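Local coordinates for sulfotransferase (Mycobacterium tuberculosis, PDB 2ZQ5), which probably transfers sulfuryl groups from the donor PAPS to an acceptor that is not established, at residues G41-L44 with D45-G49; K59-R62 with F63-R66; W175-L178 with R179-L182; G282-I285 with G286-A289; D204-P207 with S208-H212. One frame throughout, in Å; residues are numbered along the deposited sequence.

Contact 1. Residues G41-L44 with D45-G49; sequences GVLL and DAYQG
The buried face of an amphipathic helix, residues 36-50, is built here by Leu43 and Tyr47, one turn apart and a clear case of i to i+4 side-chain pairing. The two side chains run side by side and point the same way. The branch point of the leucine does the closest touching, with Leu43 CG 3.5 Å from Tyr47 CE2. The methyl Leu43 CD1 stands over the ring at Tyr47 CE2, 3.6 Å away. Leu43 holds CG opposite its backbone N (chi1 -176°), whereas Tyr47 sets its ring beside its own N (chi1 -80°), and this pair of choices brings the two groups level.

Beneath them the backbone is regular. Tyr47 N donates to Leu43 O at 2.9 Å, and Gln48 N to Leu44 O at 3.0 Å with a nearly straight N-H...O angle of 171°. Asp45 N and Ala46 N bond in the same way to Gly41 O and Val42 O. On the outer side the carboxylate of Asp45 folds back over the preceding turn, its CG lying 3.3 Å from Gly41 O, and the residue is exposed.

Leu43, Leu44 and Tyr47 all pack on Leu65 of helix 55-81, while Val42, Leu43 and Ala46 meet Tyr196 of helix 194-201. Leu44 also reaches Leu16 of helix 13-24. The arrangement is that of an amphipathic helix packed antiparallel on helix 55-81, as one arm of a helical hairpin.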
loop_
_atom_site.group_PDB
_atom_site.type_symbol
_atom_site.label_atom_id
_atom_site.label_comp_id
_atom_site.label_asym_id
_atom_site.label_seq_id
_atom_site.Cartn_x
_atom_site.Cartn_y
_atom_site.Cartn_z
ATOM N N GLY A 41 -14.115 -9.993 -9.261
ATOM C CA GLY A 41 -14.644 -10.309 -10.576
ATOM C C GLY A 41 -14.260 -9.273 -11.614
ATOM O O GLY A 41 -13.869 -9.612 -12.732
ATOM N N VAL A 42 -14.379 -8.002 -11.248
ATOM C CA VAL A 42 -14.025 -6.915 -12.153
ATOM C C VAL A 42 -12.530 -6.952 -12.461
ATOM O O VAL A 42 -12.113 -6.764 -13.605
ATOM C CB VAL A 42 -14.390 -5.548 -11.537
ATOM C CG1 VAL A 42 -13.799 -4.420 -12.370
ATOM C CG2 VAL A 42 -15.903 -5.406 -11.462
ATOM N N LEU A 43 -11.723 -7.213 -11.440
ATOM C CA LEU A 43 -10.281 -7.275 -11.613
ATOM C C LEU A 43 -9.881 -8.439 -12.527
ATOM O O LEU A 43 -9.025 -8.280 -13.401
ATOM C CB LEU A 43 -9.603 -7.405 -10.244
ATOM C CG LEU A 43 -8.072 -7.395 -10.189
ATOM C CD1 LEU A 43 -7.517 -6.131 -10.828
ATOM C CD2 LEU A 43 -7.637 -7.488 -8.734
ATOM N N LEU A 44 -10.502 -9.600 -12.330
ATOM C CA LEU A 44 -10.206 -10.770 -13.155
ATOM C C LEU A 44 -10.598 -10.527 -14.604
ATOM O O LEU A 44 -9.869 -10.904 -15.522
ATOM C CB LEU A 44 -10.938 -12.008 -12.627
ATOM C CG LEU A 44 -10.322 -12.658 -11.386
ATOM C CD1 LEU A 44 -11.255 -13.738 -10.855
ATOM C CD2 LEU A 44 -8.962 -13.241 -11.741
ATOM N N ASP A 45 -11.754 -9.903 -14.817
ATOM C CA ASP A 45 -12.194 -9.617 -16.178
ATOM C C ASP A 45 -11.208 -8.663 -16.845
ATOM O O ASP A 45 -10.954 -8.756 -18.046
ATOM C CB ASP A 45 -13.594 -8.991 -16.188
ATOM C CG ASP A 45 -14.697 -10.004 -15.926
ATOM O OD1 ASP A 45 -14.402 -11.216 -15.838
ATOM O OD2 ASP A 45 -15.867 -9.579 -15.815
ATOM N N ALA A 46 -10.646 -7.746 -16.064
ATOM C CA ALA A 46 -9.689 -6.792 -16.604
ATOM C C ALA A 46 -8.388 -7.496 -16.980
ATOM O O ALA A 46 -7.865 -7.304 -18.074
ATOM C CB ALA A 46 -9.418 -5.690 -15.589
ATOM N N TYR A 47 -7.865 -8.319 -16.076
ATOM C CA TYR A 47 -6.624 -9.033 -16.354
ATOM C C TYR A 47 -6.734 -9.890 -17.603
ATOM O O TYR A 47 -5.895 -9.825 -18.500
ATOM C CB TYR A 47 -6.243 -9.954 -15.190
ATOM C CG TYR A 47 -5.572 -9.276 -14.019
ATOM C CD1 TYR A 47 -4.508 -8.397 -14.211
ATOM C CD2 TYR A 47 -5.979 -9.541 -12.713
ATOM C CE1 TYR A 47 -3.864 -7.797 -13.132
ATOM C CE2 TYR A 47 -5.339 -8.949 -11.626
ATOM C CZ TYR A 47 -4.286 -8.077 -11.843
ATOM O OH TYR A 47 -3.667 -7.466 -10.781
ATOM N N GLN A 48 -7.788 -10.691 -17.655
ATOM C CA GLN A 48 -7.984 -11.609 -18.762
ATOM C C GLN A 48 -8.500 -10.983 -20.054
ATOM O O GLN A 48 -8.398 -11.588 -21.119
ATOM C CB GLN A 48 -8.887 -12.752 -18.285
ATOM C CG GLN A 48 -8.355 -13.375 -16.986
ATOM C CD GLN A 48 -9.189 -14.528 -16.457
ATOM O OE1 GLN A 48 -10.399 -14.406 -16.271
ATOM N NE2 GLN A 48 -8.533 -15.655 -16.193
ATOM N N GLY A 49 -9.017 -9.760 -19.974
ATOM C CA GLY A 49 -9.529 -9.116 -21.170
ATOM C C GLY A 49 -8.710 -7.976 -21.753
ATOM O O GLY A 49 -8.896 -7.624 -22.919
#

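Contact 2. Residues K59-R62 with F63-R66; sequences KMNR and FFLR
Met60 and Phe64 form the tight side of this turn of helix 55-81, where the methionine meets one face of the ring with its carbonyl oxygen and CB. Met60 O sits 3.1 Å above that face of the Phe64 ring, displaced toward its rim. The same oxygen accepts from Phe64 N at 2.9 Å, with the donor in the carbonyl plane; this bond holds it there, and the ring lies against it. The methionine chain bends twice beyond CB (chi2 -54°, chi3 -73°), which curls its methyl back on the same side of the ring until Met60 CE is 3.8 Å from Phe64 CZ. Asn61 approaches from elsewhere: its OD1 lies in the ring plane at the edge, 3.7 Å from Phe64 CD2, with the amide turned 79° to the ring.

Loops bearing Leu163 and Trp276 close over Met60, and Leu163 also touches Phe64. On another side Leu65 packs against Leu16 of helix 13-24.

The remaining surface is looser. Phe63 touches the preceding turn chiefly through its CB, 3.2 Å from Met60 O, while its ring leads away and is exposed, as is Lys59. The long Arg62 chain also leaves the turn, and its NH1 finds a hydrogen bond with Val10 O.

Four regular backbone bonds run beneath both sides. The pattern is that of an amphipathic alpha-helix in a helical bundle, with an i to i+4 apolar pair of methionine methyl and phenyl ring.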
loop_
_atom_site.group_PDB
_atom_site.type_symbol
_atom_site.label_atom_id
_atom_site.label_comp_id
_atom_site.label_asym_id
_atom_site.label_seq_id
_atom_site.Cartn_x
_atom_site.Cartn_y
_atom_site.Cartn_z
ATOM N N LYS A 59 0.646 -16.438 -14.145
ATOM C CA LYS A 59 1.062 -17.224 -12.990
ATOM C C LYS A 59 1.291 -16.308 -11.791
ATOM O O LYS A 59 0.863 -16.610 -10.675
ATOM C CB LYS A 59 2.349 -17.995 -13.298
ATOM C CG LYS A 59 2.893 -18.775 -12.109
ATOM C CD LYS A 59 4.232 -19.428 -12.424
ATOM C CE LYS A 59 4.783 -20.152 -11.203
ATOM N NZ LYS A 59 6.118 -20.761 -11.459
ATOM N N MET A 60 1.954 -15.180 -12.029
ATOM C CA MET A 60 2.240 -14.236 -10.958
ATOM C C MET A 60 0.973 -13.626 -10.374
ATOM O O MET A 60 0.806 -13.576 -9.156
ATOM C CB MET A 60 3.163 -13.120 -11.458
ATOM C CG MET A 60 4.539 -13.603 -11.896
ATOM S SD MET A 60 5.384 -14.557 -10.613
ATOM C CE MET A 60 5.808 -13.277 -9.473
ATOM N N ASN A 61 0.071 -13.168 -11.233
ATOM C CA ASN A 61 -1.152 -12.571 -10.723
ATOM C C ASN A 61 -2.057 -13.594 -10.051
ATOM O O ASN A 61 -2.799 -13.258 -9.126
ATOM C CB ASN A 61 -1.875 -11.818 -11.837
ATOM C CG ASN A 61 -1.196 -10.505 -12.161
ATOM O OD1 ASN A 61 -1.091 -9.627 -11.304
ATOM N ND2 ASN A 61 -0.718 -10.367 -13.393
ATOM N N ARG A 62 -1.996 -14.844 -10.500
ATOM C CA ARG A 62 -2.798 -15.887 -9.878
ATOM C C ARG A 62 -2.276 -16.033 -8.448
ATOM O O ARG A 62 -3.048 -16.173 -7.497
ATOM C CB ARG A 62 -2.647 -17.203 -10.653
ATOM C CG ARG A 62 -3.365 -18.390 -10.030
ATOM C CD ARG A 62 -3.459 -19.573 -10.998
ATOM N NE ARG A 62 -2.166 -19.962 -11.558
ATOM C CZ ARG A 62 -1.775 -19.702 -12.803
ATOM N NH1 ARG A 62 -2.574 -19.046 -13.635
ATOM N NH2 ARG A 62 -0.582 -20.100 -13.222
ATOM N N PHE A 63 -0.955 -15.975 -8.308
ATOM C CA PHE A 63 -0.297 -16.085 -7.010
ATOM C C PHE A 63 -0.685 -14.908 -6.111
ATOM O O PHE A 63 -1.024 -15.093 -4.940
ATOM C CB PHE A 63 1.222 -16.107 -7.195
ATOM C CG PHE A 63 1.991 -16.278 -5.915
ATOM C CD1 PHE A 63 2.112 -17.530 -5.321
ATOM C CD2 PHE A 63 2.594 -15.186 -5.300
ATOM C CE1 PHE A 63 2.823 -17.692 -4.129
ATOM C CE2 PHE A 63 3.306 -15.338 -4.109
ATOM C CZ PHE A 63 3.421 -16.594 -3.525
ATOM N N PHE A 64 -0.643 -13.697 -6.664
ATOM C CA PHE A 64 -0.982 -12.511 -5.886
ATOM C C PHE A 64 -2.435 -12.486 -5.430
ATOM O O PHE A 64 -2.727 -12.075 -4.305
ATOM C CB PHE A 64 -0.702 -11.229 -6.681
ATOM C CG PHE A 64 0.711 -11.106 -7.173
ATOM C CD1 PHE A 64 1.780 -11.528 -6.391
ATOM C CD2 PHE A 64 0.970 -10.540 -8.417
ATOM C CE1 PHE A 64 3.093 -11.385 -6.841
ATOM C CE2 PHE A 64 2.277 -10.391 -8.875
ATOM C CZ PHE A 64 3.339 -10.816 -8.087
ATOM N N LEU A 65 -3.351 -12.903 -6.300
ATOM C CA LEU A 65 -4.760 -12.898 -5.940
ATOM C C LEU A 65 -5.065 -13.981 -4.915
ATOM O O LEU A 65 -5.842 -13.757 -3.987
ATOM C CB LEU A 65 -5.638 -13.045 -7.189
ATOM C CG LEU A 65 -5.529 -11.870 -8.172
ATOM C CD1 LEU A 65 -6.459 -12.114 -9.347
ATOM C CD2 LEU A 65 -5.885 -10.552 -7.473
ATOM N N ARG A 66 -4.458 -15.154 -5.070
ATOM C CA ARG A 66 -4.677 -16.213 -4.094
ATOM C C ARG A 66 -4.130 -15.703 -2.761
ATOM O O ARG A 66 -4.721 -15.935 -1.704
ATOM C CB ARG A 66 -3.931 -17.491 -4.483
ATOM C CG ARG A 66 -4.193 -18.639 -3.515
ATOM C CD ARG A 66 -3.262 -19.822 -3.744
ATOM N NE ARG A 66 -1.882 -19.489 -3.406
ATOM C CZ ARG A 66 -0.878 -20.360 -3.409
ATOM N NH1 ARG A 66 -1.098 -21.628 -3.734
ATOM N NH2 ARG A 66 0.345 -19.964 -3.084
#

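Contact 3. Residues W175-L178 with R179-L182; sequences WQLL and RQSL
Arg179 NE donates to Gln176 O over 2.8 Å, and the acceptor lies only 9° out of the guanidinium plane. A bridging water donates to that same carbonyl, at 2.7 Å from Gln176 O, and accepts in turn from Gln180 NE2. Two donors thus grip the carbonyl oxygen of buried Gln176 and bind the side chain to the end of a short helix. The side chain of Gln176 adds a second, different approach: its OE1 hangs over the centre of the guanidinium face, 3.2 Å from Arg179 CZ. Since amide and guanidinium planes stand 66° apart, this is an oxygen set over a cationic face and not a parallel stack. Arg179 can fold back so because its CG lies between the backbone N and the carbonyl carbon (chi1 63°), after which the chain is extended to NE. Gln176 NE2 is held by Glu172 and Glu126.

The backbone tightens here. Arg179 N still bonds to Trp175 O, four residues back, but Gln180 N and Ser181 N reach only three residues back, to Leu177 O and Leu178 O, as in a 3-10 helix.

Packing is lighter: Arg179 CD lies 4.3 Å from Trp175 CZ3. Further out, Gln180 OE1 accepts from Arg211 NE of helix 206-219, whose His212 and Asn215 meet Leu177. Arg179 and Gln180 rest on Ala71 of helix 55-81, and Leu182 reaches Leu40 of helix 36-50, so the turn is lodged among three longer helices.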
loop_
_atom_site.group_PDB
_atom_site.type_symbol
_atom_site.label_atom_id
_atom_site.label_comp_id
_atom_site.label_asym_id
_atom_site.label_seq_id
_atom_site.Cartn_x
_atom_site.Cartn_y
_atom_site.Cartn_z
ATOM N N TRP A 175 -1.619 -1.262 1.210
ATOM C CA TRP A 175 -2.203 -2.125 0.186
ATOM C C TRP A 175 -2.118 -3.582 0.620
ATOM O O TRP A 175 -2.914 -4.407 0.178
ATOM C CB TRP A 175 -1.528 -1.939 -1.187
ATOM C CG TRP A 175 -0.093 -2.352 -1.252
ATOM C CD1 TRP A 175 1.000 -1.549 -1.093
ATOM C CD2 TRP A 175 0.409 -3.675 -1.479
ATOM N NE1 TRP A 175 2.153 -2.289 -1.207
ATOM C CE2 TRP A 175 1.819 -3.596 -1.443
ATOM C CE3 TRP A 175 -0.196 -4.918 -1.708
ATOM C CZ2 TRP A 175 2.637 -4.717 -1.629
ATOM C CZ3 TRP A 175 0.620 -6.034 -1.893
ATOM C CH2 TRP A 175 2.021 -5.921 -1.852
ATOM N N GLN A 176 -1.164 -3.896 1.497
ATOM C CA GLN A 176 -1.021 -5.266 1.979
ATOM C C GLN A 176 -2.250 -5.682 2.779
ATOM O O GLN A 176 -2.536 -6.869 2.916
ATOM C CB GLN A 176 0.245 -5.408 2.825
ATOM C CG GLN A 176 1.511 -5.509 1.990
ATOM C CD GLN A 176 1.829 -6.935 1.572
ATOM O OE1 GLN A 176 0.943 -7.705 1.196
ATOM N NE2 GLN A 176 3.106 -7.292 1.629
ATOM N N LEU A 177 -2.969 -4.698 3.312
ATOM C CA LEU A 177 -4.194 -4.975 4.054
ATOM C C LEU A 177 -5.405 -4.800 3.145
ATOM O O LEU A 177 -6.295 -5.645 3.130
ATOM C CB LEU A 177 -4.337 -4.045 5.263
ATOM C CG LEU A 177 -3.330 -4.202 6.401
ATOM C CD1 LEU A 177 -3.602 -3.145 7.451
ATOM C CD2 LEU A 177 -3.433 -5.601 7.013
ATOM N N LEU A 178 -5.425 -3.710 2.380
ATOM C CA LEU A 178 -6.544 -3.419 1.486
ATOM C C LEU A 178 -6.749 -4.477 0.401
ATOM O O LEU A 178 -7.860 -4.634 -0.118
ATOM C CB LEU A 178 -6.357 -2.033 0.856
ATOM C CG LEU A 178 -6.373 -0.865 1.849
ATOM C CD1 LEU A 178 -5.826 0.379 1.181
ATOM C CD2 LEU A 178 -7.786 -0.627 2.367
ATOM N N ARG A 179 -5.689 -5.204 0.060
ATOM C CA ARG A 179 -5.804 -6.249 -0.953
ATOM C C ARG A 179 -6.812 -7.304 -0.499
ATOM O O ARG A 179 -7.382 -8.014 -1.322
ATOM C CB ARG A 179 -4.446 -6.913 -1.214
ATOM C CG ARG A 179 -3.881 -7.636 -0.003
ATOM C CD ARG A 179 -2.573 -8.368 -0.281
ATOM N NE ARG A 179 -2.026 -8.882 0.973
ATOM C CZ ARG A 179 -1.264 -9.964 1.091
ATOM N NH1 ARG A 179 -0.939 -10.685 0.025
ATOM N NH2 ARG A 179 -0.826 -10.325 2.291
ATOM N N GLN A 180 -7.030 -7.406 0.809
ATOM C CA GLN A 180 -7.984 -8.383 1.332
ATOM C C GLN A 180 -9.385 -8.121 0.779
ATOM O O GLN A 180 -10.191 -9.047 0.644
ATOM C CB GLN A 180 -8.021 -8.337 2.866
ATOM C CG GLN A 180 -6.769 -8.871 3.541
ATOM C CD GLN A 180 -6.933 -9.010 5.045
ATOM O OE1 GLN A 180 -8.053 -9.008 5.563
ATOM N NE2 GLN A 180 -5.819 -9.149 5.752
ATOM N N SER A 181 -9.657 -6.856 0.456
ATOM C CA SER A 181 -10.945 -6.423 -0.091
ATOM C C SER A 181 -10.877 -6.261 -1.609
ATOM O O SER A 181 -11.865 -5.882 -2.246
ATOM C CB SER A 181 -11.347 -5.074 0.508
ATOM O OG SER A 181 -11.379 -5.112 1.922
ATOM N N LEU A 182 -9.712 -6.545 -2.180
ATOM C CA LEU A 182 -9.482 -6.399 -3.614
ATOM C C LEU A 182 -9.764 -4.978 -4.108
ATOM O O LEU A 182 -10.168 -4.776 -5.254
ATOM C CB LEU A 182 -10.294 -7.424 -4.424
ATOM C CG LEU A 182 -9.768 -8.871 -4.480
ATOM C CD1 LEU A 182 -8.275 -8.879 -4.806
ATOM C CD2 LEU A 182 -10.016 -9.564 -3.154
HETATM O O HOH W 1 -3.044 -8.755 4.784
#

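Contact 4. Residues G282-I285 with G286-A289; sequences GAQI and GADA
Ala289 N and Ile285 O make one of the shortest polar bonds of this turn, 2.9 Å long, and Ala287 N matches it on Ala283 O. Asp288 N completes the regular series on Gln284 O at 3.0 Å, with an N-H...O angle of 167°. At Gly282 the bond is weaker: Gly286 N meets Gly282 O at 3.3 Å. Gly282 itself has a positive phi, a conformation that glycine takes up easily.

Over this frame the side chain of Gln284 crosses that of Asp288. The glutamine leaves with CG opposite its backbone N (chi1 -168°) and then bends at chi2, which carries its amide forward along the helix to the aspartate. Amide and carboxylate planes are 35° apart, and Gln284 CD comes within 4.0 Å of Asp288 OD1. The carboxyl carbon also leans on the backbone, Asp288 CG being 3.2 Å from Gln284 O.

Elsewhere on the helix, Ile285 packs on Cys266 and Gln270 of helix 262-272, while Ala289 meets Cys266 and Met262. Phe280 touches Ile285 and Asp288 from the preceding loop.

Asp288 OD2 bonds to His192 ND1, in a loop that precedes helix 194-201. The chemistry therefore implies a carboxylate that ties this loop to helix 282-304, and whose charged form would probably be favoured if the histidine is protonated.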
loop_
_atom_site.group_PDB
_atom_site.type_symbol
_atom_site.label_atom_id
_atom_site.label_comp_id
_atom_site.label_asym_id
_atom_site.label_seq_id
_atom_site.Cartn_x
_atom_site.Cartn_y
_atom_site.Cartn_z
ATOM N N GLY A 282 6.383 0.072 -22.321
ATOM C CA GLY A 282 6.625 1.374 -22.920
ATOM C C GLY A 282 5.582 2.466 -22.769
ATOM O O GLY A 282 5.222 2.852 -21.658
ATOM N N ALA A 283 5.104 2.971 -23.902
ATOM C CA ALA A 283 4.121 4.050 -23.925
ATOM C C ALA A 283 2.839 3.756 -23.159
ATOM O O ALA A 283 2.210 4.672 -22.632
ATOM C CB ALA A 283 3.790 4.421 -25.368
ATOM N N GLN A 284 2.438 2.490 -23.101
ATOM C CA GLN A 284 1.218 2.152 -22.380
ATOM C C GLN A 284 1.401 2.378 -20.885
ATOM O O GLN A 284 0.480 2.818 -20.201
ATOM C CB GLN A 284 0.812 0.704 -22.643
ATOM C CG GLN A 284 -0.597 0.379 -22.152
ATOM C CD GLN A 284 -1.656 1.253 -22.797
ATOM O OE1 GLN A 284 -2.182 2.187 -22.181
ATOM N NE2 GLN A 284 -1.970 0.964 -24.051
ATOM N N ILE A 285 2.591 2.080 -20.371
ATOM C CA ILE A 285 2.851 2.306 -18.953
ATOM C C ILE A 285 2.771 3.805 -18.674
ATOM O O ILE A 285 2.216 4.229 -17.658
ATOM C CB ILE A 285 4.243 1.781 -18.540
ATOM C CG1 ILE A 285 4.281 0.256 -18.673
ATOM C CG2 ILE A 285 4.548 2.201 -17.106
ATOM C CD1 ILE A 285 5.643 -0.343 -18.411
ATOM N N GLY A 286 3.319 4.604 -19.585
ATOM C CA GLY A 286 3.288 6.046 -19.418
ATOM C C GLY A 286 1.870 6.590 -19.421
ATOM O O GLY A 286 1.514 7.421 -18.582
ATOM N N ALA A 287 1.057 6.127 -20.366
ATOM C CA ALA A 287 -0.322 6.579 -20.467
ATOM C C ALA A 287 -1.103 6.217 -19.211
ATOM O O ALA A 287 -1.820 7.052 -18.659
ATOM C CB ALA A 287 -0.989 5.961 -21.694
ATOM N N ASP A 288 -0.956 4.975 -18.758
ATOM C CA ASP A 288 -1.662 4.521 -17.566
ATOM C C ASP A 288 -1.214 5.272 -16.309
ATOM O O ASP A 288 -2.044 5.628 -15.470
ATOM C CB ASP A 288 -1.475 3.008 -17.380
ATOM C CG ASP A 288 -2.181 2.192 -18.455
ATOM O OD1 ASP A 288 -2.874 2.788 -19.308
ATOM O OD2 ASP A 288 -2.052 0.948 -18.444
ATOM N N ALA A 289 0.087 5.527 -16.184
ATOM C CA ALA A 289 0.609 6.237 -15.013
ATOM C C ALA A 289 0.137 7.685 -14.993
ATOM O O ALA A 289 -0.187 8.231 -13.938
ATOM C CB ALA A 289 2.138 6.184 -14.996
#

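Contact 5. Residues D204-P207 with S208-H212; sequences DWTP and SYCRH
Trp205 and Tyr209 meet across the first turn of helix 206-219, just after an Asx turn in which Asp204 caps the helix start. The cap depends on one oxygen. Asp204 OD1 accepts from Thr206 N at 3.1 Å, from well above the carboxylate plane, and also from Thr206 OG1 at 2.7 Å, on its syn lone pair. Thr206 achieves this with a single torsion (chi1 -52°): OG1 stands beside the backbone N and faces the aspartate, while CG2, opposite that N, runs along the helix to lie 4.1 Å from Cys210 SG. One side chain thus serves a polar cap with one branch and apolar packing with the other.

The two aromatic residues use similar first torsions (chi1 -72° for Trp205, -88° for Tyr209), with CG beside the backbone N in both, and this leans both rings back over the same side of the turn, where they can meet. The indole arrives at the edge of the phenol ring, near its plane, and the nearest carbons are Trp205 CE3 and Tyr209 CE1, 3.8 Å apart. Beyond them, Tyr209 and Trp205 pack on helix 239-245, and Tyr209 OH bonds to Ser234 OG. Arg211 extends its chain to helix 55-81, where it packs on Arg72, Ser75 and Trp79.

Pro207 lies in the first turn, where its lack of an N-H costs no helical bond, and its own carbonyl accepts from Arg211 N. The regular bonds begin beneath the aromatic pair: Tyr209 N donates to Trp205 O at 3.0 Å.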
loop_
_atom_site.group_PDB
_atom_site.type_symbol
_atom_site.label_atom_id
_atom_site.label_comp_id
_atom_site.label_asym_id
_atom_site.label_seq_id
_atom_site.Cartn_x
_atom_site.Cartn_y
_atom_site.Cartn_z
ATOM N N ASP A 204 -17.080 3.261 -3.361
ATOM C CA ASP A 204 -17.032 3.840 -2.030
ATOM C C ASP A 204 -16.003 2.978 -1.299
ATOM O O ASP A 204 -16.203 1.776 -1.120
ATOM C CB ASP A 204 -18.395 3.730 -1.345
ATOM C CG ASP A 204 -18.319 4.007 0.139
ATOM O OD1 ASP A 204 -17.443 4.798 0.551
ATOM O OD2 ASP A 204 -19.141 3.437 0.889
ATOM N N TRP A 205 -14.887 3.588 -0.906
ATOM C CA TRP A 205 -13.825 2.858 -0.220
ATOM C C TRP A 205 -14.090 2.627 1.262
ATOM O O TRP A 205 -13.340 1.901 1.917
ATOM C CB TRP A 205 -12.498 3.615 -0.317
ATOM C CG TRP A 205 -11.815 3.642 -1.652
ATOM C CD1 TRP A 205 -12.099 4.463 -2.706
ATOM C CD2 TRP A 205 -10.637 2.911 -2.016
ATOM N NE1 TRP A 205 -11.158 4.299 -3.700
ATOM C CE2 TRP A 205 -10.251 3.353 -3.301
ATOM C CE3 TRP A 205 -9.867 1.929 -1.378
ATOM C CZ2 TRP A 205 -9.123 2.850 -3.960
ATOM C CZ3 TRP A 205 -8.744 1.428 -2.031
ATOM C CH2 TRP A 205 -8.382 1.890 -3.310
ATOM N N THR A 206 -15.142 3.227 1.802
ATOM C CA THR A 206 -15.398 3.091 3.229
ATOM C C THR A 206 -15.394 1.665 3.779
ATOM O O THR A 206 -14.735 1.397 4.776
ATOM C CB THR A 206 -16.695 3.813 3.632
ATOM O OG1 THR A 206 -16.654 5.159 3.139
ATOM C CG2 THR A 206 -16.819 3.863 5.151
ATOM N N PRO A 207 -16.109 0.729 3.140
ATOM C CA PRO A 207 -16.095 -0.634 3.681
ATOM C C PRO A 207 -14.684 -1.218 3.746
ATOM O O PRO A 207 -14.344 -1.934 4.687
ATOM C CB PRO A 207 -17.001 -1.400 2.719
ATOM C CG PRO A 207 -17.965 -0.341 2.259
ATOM C CD PRO A 207 -17.060 0.842 2.021
ATOM N N SER A 208 -13.864 -0.903 2.748
ATOM C CA SER A 208 -12.489 -1.396 2.716
ATOM C C SER A 208 -11.662 -0.770 3.832
ATOM O O SER A 208 -10.821 -1.436 4.434
ATOM C CB SER A 208 -11.836 -1.099 1.365
ATOM O OG SER A 208 -12.405 -1.893 0.341
ATOM N N TYR A 209 -11.886 0.510 4.111
ATOM C CA TYR A 209 -11.136 1.150 5.184
ATOM C C TYR A 209 -11.613 0.675 6.549
ATOM O O TYR A 209 -10.838 0.628 7.500
ATOM C CB TYR A 209 -11.200 2.675 5.064
ATOM C CG TYR A 209 -10.098 3.215 4.179
ATOM C CD1 TYR A 209 -10.075 2.937 2.811
ATOM C CD2 TYR A 209 -9.041 3.944 4.721
ATOM C CE1 TYR A 209 -9.024 3.365 2.005
ATOM C CE2 TYR A 209 -7.980 4.383 3.922
ATOM C CZ TYR A 209 -7.980 4.086 2.566
ATOM O OH TYR A 209 -6.938 4.496 1.766
ATOM N N CYS A 210 -12.886 0.313 6.649
ATOM C CA CYS A 210 -13.400 -0.204 7.904
ATOM C C CYS A 210 -12.690 -1.527 8.204
ATOM O O CYS A 210 -12.360 -1.822 9.358
ATOM C CB CYS A 210 -14.908 -0.408 7.803
ATOM S SG CYS A 210 -15.846 1.125 7.990
ATOM N N ARG A 211 -12.442 -2.322 7.167
ATOM C CA ARG A 211 -11.748 -3.590 7.360
ATOM C C ARG A 211 -10.285 -3.308 7.727
ATOM O O ARG A 211 -9.694 -3.994 8.565
ATOM C CB ARG A 211 -11.825 -4.443 6.092
ATOM C CG ARG A 211 -11.329 -5.859 6.311
ATOM C CD ARG A 211 -11.189 -6.638 5.019
ATOM N NE ARG A 211 -10.651 -7.968 5.290
ATOM C CZ ARG A 211 -11.384 -9.006 5.683
ATOM N NH1 ARG A 211 -12.696 -8.881 5.838
ATOM N NH2 ARG A 211 -10.796 -10.164 5.958
ATOM N N HIS A 212 -9.712 -2.291 7.092
ATOM C CA HIS A 212 -8.339 -1.872 7.355
ATOM C C HIS A 212 -8.218 -1.582 8.857
ATOM O O HIS A 212 -7.285 -2.038 9.519
ATOM C CB HIS A 212 -8.051 -0.627 6.496
ATOM C CG HIS A 212 -6.713 0.009 6.726
ATOM N ND1 HIS A 212 -6.489 0.933 7.726
ATOM C CD2 HIS A 212 -5.559 -0.068 6.021
ATOM C CE1 HIS A 212 -5.258 1.400 7.623
ATOM N NE2 HIS A 212 -4.673 0.810 6.595
#

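Overall arrangement
Four of the five contacts touch in series. Contacts 1 and 2, centres 13 Å apart, are the two arms of a helical hairpin, joined where Leu44 CD2 meets Leu65 CD1 at 3.6 Å. Leu182 of contact 3 inserts beside both, within reach of Leu43 and Leu65. Contact 3 in turn joins contact 5, its closest neighbour with centres 10 Å away, through Gln180 OE1 and Arg211 NE at 2.8 Å. Contact 4 stands apart, its nearest atoms about 10 Å from contact 1. By analogy with relatives, the sulfuryl donor probably binds at the loop after strand 94-97, which belongs to none of the five.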